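Local coordinates for Polyphosphate:AMP phosphotransferase (Pseudomonas aeruginosa PAO1, PDB 3CZP), which uses inorganic polyphosphate as phosphate donor, with magnesium, to convert AMP to ADP and, less efficiently, GMP to GDP, at residues K408-R421 with I464-R476. Residues are numbered along the deposited sequence; the frame is centred on the assembly and turned at random.
Sequences KFWLAIDKQTQMER and IAPWTLVEANDKR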
loop_
_atom_site.group_PDB
_atom_site.type_symbol
_atom_site.label_atom_id
_atom_site.label_comp_id
_atom_site.label_asym_id
_atom_site.label_seq_id
_atom_site.Cartn_x
_atom_site.Cartn_y
_atom_site.Cartn_z
ATOM N N LYS A 408 -20.985 -6.110 -14.146
ATOM C CA LYS A 408 -21.648 -5.920 -12.848
ATOM C C LYS A 408 -22.892 -6.811 -12.704
ATOM O O LYS A 408 -23.800 -6.752 -13.526
ATOM C CB LYS A 408 -22.093 -4.448 -12.722
ATOM C CG LYS A 408 -20.965 -3.426 -12.635
ATOM C CD LYS A 408 -21.521 -2.028 -12.378
ATOM C CE LYS A 408 -22.228 -1.413 -13.571
ATOM N NZ LYS A 408 -22.551 0.102 -13.426
ATOM N N PHE A 409 -22.946 -7.615 -11.650
ATOM C CA PHE A 409 -24.024 -8.577 -11.451
ATOM C C PHE A 409 -24.833 -8.265 -10.189
ATOM O O PHE A 409 -24.279 -8.104 -9.110
ATOM C CB PHE A 409 -23.442 -10.015 -11.335
ATOM C CG PHE A 409 -22.703 -10.508 -12.591
ATOM C CD1 PHE A 409 -23.401 -10.864 -13.747
ATOM C CD2 PHE A 409 -21.331 -10.597 -12.611
ATOM C CE1 PHE A 409 -22.752 -11.278 -14.859
ATOM C CE2 PHE A 409 -20.681 -11.049 -13.737
ATOM C CZ PHE A 409 -21.386 -11.381 -14.855
ATOM N N TRP A 410 -26.152 -8.244 -10.325
ATOM C CA TRP A 410 -27.041 -8.267 -9.208
ATOM C C TRP A 410 -27.730 -9.593 -9.263
ATOM O O TRP A 410 -28.517 -9.837 -10.162
ATOM C CB TRP A 410 -28.101 -7.150 -9.253
ATOM C CG TRP A 410 -29.053 -7.326 -8.148
ATOM C CD1 TRP A 410 -30.300 -7.936 -8.199
ATOM C CD2 TRP A 410 -28.819 -7.025 -6.764
ATOM N NE1 TRP A 410 -30.851 -7.989 -6.918
ATOM C CE2 TRP A 410 -29.973 -7.441 -6.031
ATOM C CE3 TRP A 410 -27.746 -6.455 -6.070
ATOM C CZ2 TRP A 410 -30.077 -7.284 -4.652
ATOM C CZ3 TRP A 410 -27.861 -6.303 -4.676
ATOM C CH2 TRP A 410 -29.000 -6.716 -3.988
ATOM N N LEU A 411 -27.404 -10.459 -8.317
ATOM C CA LEU A 411 -28.042 -11.766 -8.244
ATOM C C LEU A 411 -29.335 -11.631 -7.449
ATOM O O LEU A 411 -29.329 -11.341 -6.247
ATOM C CB LEU A 411 -27.128 -12.844 -7.634
ATOM C CG LEU A 411 -26.239 -13.604 -8.634
ATOM C CD1 LEU A 411 -25.333 -12.693 -9.421
ATOM C CD2 LEU A 411 -25.414 -14.674 -7.845
ATOM N N ALA A 412 -30.444 -11.880 -8.138
ATOM C CA ALA A 412 -31.769 -11.675 -7.566
ATOM C C ALA A 412 -32.400 -13.021 -7.191
ATOM O O ALA A 412 -32.411 -13.950 -7.993
ATOM C CB ALA A 412 -32.647 -10.892 -8.552
ATOM N N ILE A 413 -32.908 -13.114 -5.958
ATOM C CA ILE A 413 -33.709 -14.253 -5.536
ATOM C C ILE A 413 -34.957 -13.703 -4.849
ATOM O O ILE A 413 -34.973 -12.514 -4.461
ATOM C CB ILE A 413 -32.973 -15.261 -4.573
ATOM C CG1 ILE A 413 -32.596 -14.635 -3.243
ATOM C CG2 ILE A 413 -31.752 -15.952 -5.234
ATOM C CD1 ILE A 413 -31.713 -15.586 -2.335
ATOM N N ASP A 414 -35.998 -14.535 -4.696
ATOM C CA ASP A 414 -37.187 -14.083 -3.959
ATOM C C ASP A 414 -37.077 -14.428 -2.475
ATOM O O ASP A 414 -36.113 -15.105 -2.055
ATOM C CB ASP A 414 -38.498 -14.541 -4.604
ATOM C CG ASP A 414 -38.606 -16.048 -4.738
ATOM O OD1 ASP A 414 -38.118 -16.742 -3.828
ATOM O OD2 ASP A 414 -39.191 -16.521 -5.758
ATOM N N LYS A 415 -38.016 -13.904 -1.683
ATOM C CA LYS A 415 -37.955 -14.019 -0.208
ATOM C C LYS A 415 -38.078 -15.469 0.218
ATOM O O LYS A 415 -37.469 -15.904 1.198
ATOM C CB LYS A 415 -39.118 -13.251 0.461
ATOM C CG LYS A 415 -39.214 -11.758 0.190
ATOM C CD LYS A 415 -40.438 -11.166 0.923
ATOM C CE LYS A 415 -40.976 -9.878 0.300
ATOM N NZ LYS A 415 -42.269 -9.473 1.000
ATOM N N GLN A 416 -38.909 -16.181 -0.537
ATOM C CA GLN A 416 -39.248 -17.570 -0.313
ATOM C C GLN A 416 -38.031 -18.458 -0.550
ATOM O O GLN A 416 -37.749 -19.341 0.248
ATOM C CB GLN A 416 -40.420 -17.994 -1.240
ATOM C CG GLN A 416 -41.864 -17.385 -0.916
ATOM C CD GLN A 416 -42.101 -15.980 -1.529
ATOM O OE1 GLN A 416 -41.192 -15.366 -2.080
ATOM N NE2 GLN A 416 -43.320 -15.494 -1.438
ATOM N N THR A 417 -37.313 -18.210 -1.640
ATOM C CA THR A 417 -36.042 -18.921 -1.947
ATOM C C THR A 417 -34.911 -18.575 -0.965
ATOM O O THR A 417 -34.136 -19.445 -0.539
ATOM C CB THR A 417 -35.587 -18.627 -3.392
ATOM O OG1 THR A 417 -36.508 -19.249 -4.292
ATOM C CG2 THR A 417 -34.172 -19.134 -3.665
ATOM N N GLN A 418 -34.845 -17.320 -0.553
ATOM C CA GLN A 418 -33.894 -16.954 0.470
ATOM C C GLN A 418 -34.065 -17.834 1.679
ATOM O O GLN A 418 -33.100 -18.406 2.162
ATOM C CB GLN A 418 -34.080 -15.510 0.899
ATOM C CG GLN A 418 -32.856 -14.962 1.554
ATOM C CD GLN A 418 -33.037 -13.557 1.961
ATOM O OE1 GLN A 418 -33.956 -13.262 2.711
ATOM N NE2 GLN A 418 -32.193 -12.643 1.445
HETATM N N MSE A 419 -35.296 -17.951 2.169
HETATM C CA MSE A 419 -35.545 -18.692 3.378
HETATM C C MSE A 419 -35.232 -20.194 3.299
HETATM O O MSE A 419 -34.800 -20.782 4.305
HETATM C CB MSE A 419 -36.998 -18.539 3.762
HETATM C CG MSE A 419 -37.404 -19.288 4.987
HETATM SE SE MSE A 419 -39.335 -19.308 4.825
HETATM C CE MSE A 419 -39.572 -19.608 2.854
ATOM N N GLU A 420 -35.515 -20.800 2.142
ATOM C CA GLU A 420 -35.114 -22.176 1.826
ATOM C C GLU A 420 -33.618 -22.298 1.970
ATOM O O GLU A 420 -33.104 -23.280 2.507
ATOM C CB GLU A 420 -35.447 -22.518 0.376
ATOM C CG GLU A 420 -36.913 -22.804 0.090
ATOM C CD GLU A 420 -37.178 -22.950 -1.425
ATOM O OE1 GLU A 420 -36.319 -22.546 -2.258
ATOM O OE2 GLU A 420 -38.226 -23.466 -1.781
ATOM N N ARG A 421 -32.904 -21.296 1.471
ATOM C CA ARG A 421 -31.458 -21.351 1.521
ATOM C C ARG A 421 -30.949 -21.104 2.948
ATOM O O ARG A 421 -29.953 -21.691 3.349
ATOM C CB ARG A 421 -30.861 -20.389 0.477
ATOM C CG ARG A 421 -31.251 -20.796 -0.983
ATOM C CD ARG A 421 -30.386 -20.081 -2.047
ATOM N NE ARG A 421 -30.731 -20.492 -3.406
ATOM C CZ ARG A 421 -30.317 -19.871 -4.505
ATOM N NH1 ARG A 421 -29.499 -18.831 -4.426
ATOM N NH2 ARG A 421 -30.656 -20.315 -5.694
ATOM N N ILE A 464 -21.526 2.450 -20.901
ATOM C CA ILE A 464 -20.156 2.042 -20.579
ATOM C C ILE A 464 -20.094 0.834 -19.638
ATOM O O ILE A 464 -19.313 -0.052 -19.846
ATOM C CB ILE A 464 -19.374 3.237 -19.938
ATOM C CG1 ILE A 464 -18.878 4.175 -21.043
ATOM C CG2 ILE A 464 -18.281 2.751 -18.965
ATOM C CD1 ILE A 464 -18.192 5.478 -20.477
ATOM N N ALA A 465 -20.937 0.823 -18.627
ATOM C CA ALA A 465 -21.015 -0.273 -17.658
ATOM C C ALA A 465 -22.444 -0.624 -17.308
ATOM O O ALA A 465 -22.954 -0.151 -16.292
ATOM C CB ALA A 465 -20.246 0.098 -16.364
ATOM N N PRO A 466 -23.105 -1.482 -18.123
ATOM C CA PRO A 466 -24.456 -1.905 -17.759
ATOM C C PRO A 466 -24.522 -2.851 -16.560
ATOM O O PRO A 466 -23.625 -3.663 -16.324
ATOM C CB PRO A 466 -24.988 -2.583 -19.030
ATOM C CG PRO A 466 -23.811 -2.849 -19.896
ATOM C CD PRO A 466 -22.642 -2.063 -19.398
ATOM N N TRP A 467 -25.594 -2.729 -15.782
ATOM C CA TRP A 467 -25.931 -3.750 -14.805
ATOM C C TRP A 467 -26.587 -4.987 -15.446
ATOM O O TRP A 467 -27.459 -4.841 -16.265
ATOM C CB TRP A 467 -26.894 -3.179 -13.790
ATOM C CG TRP A 467 -26.193 -2.524 -12.684
ATOM C CD1 TRP A 467 -26.001 -1.213 -12.539
ATOM C CD2 TRP A 467 -25.583 -3.166 -11.557
ATOM N NE1 TRP A 467 -25.322 -0.962 -11.403
ATOM C CE2 TRP A 467 -25.026 -2.141 -10.771
ATOM C CE3 TRP A 467 -25.460 -4.505 -11.135
ATOM C CZ2 TRP A 467 -24.335 -2.388 -9.580
ATOM C CZ3 TRP A 467 -24.762 -4.769 -9.966
ATOM C CH2 TRP A 467 -24.224 -3.714 -9.173
ATOM N N THR A 468 -26.187 -6.187 -15.004
ATOM C CA THR A 468 -26.817 -7.447 -15.406
ATOM C C THR A 468 -27.527 -7.990 -14.226
ATOM O O THR A 468 -26.911 -8.261 -13.222
ATOM C CB THR A 468 -25.778 -8.510 -15.846
ATOM O OG1 THR A 468 -24.915 -7.921 -16.813
ATOM C CG2 THR A 468 -26.465 -9.820 -16.433
ATOM N N LEU A 469 -28.843 -8.100 -14.354
ATOM C CA LEU A 469 -29.655 -8.687 -13.339
ATOM C C LEU A 469 -29.682 -10.210 -13.590
ATOM O O LEU A 469 -30.133 -10.669 -14.646
ATOM C CB LEU A 469 -31.075 -8.046 -13.340
ATOM C CG LEU A 469 -31.134 -6.506 -13.317
ATOM C CD1 LEU A 469 -32.534 -5.968 -13.613
ATOM C CD2 LEU A 469 -30.551 -5.885 -12.012
ATOM N N VAL A 470 -29.188 -10.978 -12.620
ATOM C CA VAL A 470 -29.138 -12.427 -12.741
ATOM C C VAL A 470 -30.308 -13.040 -11.962
ATOM O O VAL A 470 -30.453 -12.813 -10.785
ATOM C CB VAL A 470 -27.773 -12.972 -12.260
ATOM C CG1 VAL A 470 -27.696 -14.498 -12.476
ATOM C CG2 VAL A 470 -26.608 -12.242 -12.973
ATOM N N GLU A 471 -31.173 -13.752 -12.652
ATOM C CA GLU A 471 -32.304 -14.483 -12.031
ATOM C C GLU A 471 -31.668 -15.678 -11.332
ATOM O O GLU A 471 -31.189 -16.604 -11.990
ATOM C CB GLU A 471 -33.298 -14.962 -13.091
ATOM C CG GLU A 471 -34.009 -13.876 -13.904
ATOM C CD GLU A 471 -33.170 -13.307 -15.056
ATOM O OE1 GLU A 471 -31.967 -13.622 -15.196
ATOM O OE2 GLU A 471 -33.738 -12.513 -15.807
ATOM N N ALA A 472 -31.597 -15.634 -10.007
ATOM C CA ALA A 472 -30.664 -16.500 -9.260
ATOM C C ALA A 472 -31.312 -17.565 -8.391
ATOM O O ALA A 472 -30.618 -18.339 -7.736
ATOM C CB ALA A 472 -29.709 -15.617 -8.432
ATOM N N ASN A 473 -32.640 -17.684 -8.445
ATOM C CA ASN A 473 -33.341 -18.738 -7.721
ATOM C C ASN A 473 -32.819 -20.155 -8.054
ATOM O O ASN A 473 -32.881 -21.035 -7.207
ATOM C CB ASN A 473 -34.857 -18.718 -8.019
ATOM C CG ASN A 473 -35.637 -17.724 -7.167
ATOM O OD1 ASN A 473 -35.056 -16.938 -6.446
ATOM N ND2 ASN A 473 -36.997 -17.760 -7.275
ATOM N N ASP A 474 -32.410 -20.352 -9.316
ATOM C CA ASP A 474 -31.804 -21.583 -9.812
ATOM C C ASP A 474 -30.333 -21.311 -9.998
ATOM O O ASP A 474 -29.936 -20.543 -10.884
ATOM C CB ASP A 474 -32.415 -22.029 -11.164
ATOM C CG ASP A 474 -31.801 -23.333 -11.677
ATOM O OD1 ASP A 474 -31.846 -24.332 -10.946
ATOM O OD2 ASP A 474 -31.239 -23.372 -12.791
ATOM N N LYS A 475 -29.522 -21.901 -9.134
ATOM C CA LYS A 475 -28.062 -21.745 -9.175
ATOM C C LYS A 475 -27.444 -22.056 -10.534
ATOM O O LYS A 475 -26.478 -21.402 -10.954
ATOM C CB LYS A 475 -27.385 -22.602 -8.086
ATOM C CG LYS A 475 -27.295 -21.916 -6.704
ATOM C CD LYS A 475 -27.474 -22.953 -5.523
ATOM C CE LYS A 475 -27.267 -22.300 -4.163
ATOM N NZ LYS A 475 -26.973 -23.299 -3.103
ATOM N N ARG A 476 -27.990 -23.056 -11.220
ATOM C CA ARG A 476 -27.403 -23.532 -12.456
ATOM C C ARG A 476 -27.528 -22.472 -13.544
ATOM O O ARG A 476 -26.560 -22.175 -14.263
ATOM C CB ARG A 476 -28.082 -24.825 -12.878
ATOM C CG ARG A 476 -27.868 -25.977 -11.930
ATOM C CD ARG A 476 -28.489 -27.230 -12.480
ATOM N NE ARG A 476 -27.981 -28.400 -11.784
ATOM C CZ ARG A 476 -28.695 -29.226 -11.033
ATOM N NH1 ARG A 476 -30.012 -29.084 -10.883
ATOM N NH2 ARG A 476 -28.089 -30.254 -10.455
HETATM O O HOH W 1 -22.786 -6.199 -16.831
HETATM O O HOH W 2 -27.791 -18.244 -7.241
#
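Phe409, Trp410, Leu411 and Ala412 pair in parallel with Thr468, Leu469, Val470 and Glu471, joining the last two strands of the sheet in the second PPK2 domain. Strand 467-471 is an outer strand of this sheet within the chain, and strand 404-412 lies between it and strand 300-307. A ladder of backbone bonds runs from Thr468 N to Lys408 O up to Ala472 N to Ala412 O (2.7 Å). On one face, Phe409 CD1 packs on Val470 CG2 at 3.6 Å. The side chains of Leu411 and Val470 lie side by side, pointing the same way, and helix 475-496 covers this side. On the other face, Lys408 crosses the Trp467 indole at about a right angle. Its CB sits over the six-membered ring, 3.8 Å from the centroid, in a CH-pi contact. A bend at chi3 (-72°) carries Lys408 NZ to Ala465 O in a weak bond. The same amine bonds Thr460 O and Tyr368 OH and forms a salt bridge with Glu396.

Past the strand ends, Asn473 ties the two loops together. Its OD1 accepts Asp414 N on an in-plane lone pair at 3.1 Å. Its ND2 reaches Asp414 OD2 at 2.9 Å, from above the carboxylate plane. Asp414 OD1 takes both Thr417 N and Thr417 OG1, capping helix 415-427. One carboxylate oxygen is thus held by its own helix and the other by the facing loop. Arg421 extends from this helix and gives NH2 to Ala472 O at 2.8 Å, with a weak, bent bond to Asn473 O. Lys475 CE lies 3.9 Å above the guanidinium plane of Arg421, over its centre. The parallel sheet with order 2-3-1-4-5, in which these are strands 4 and 5, is that of the P-loop kinase fold.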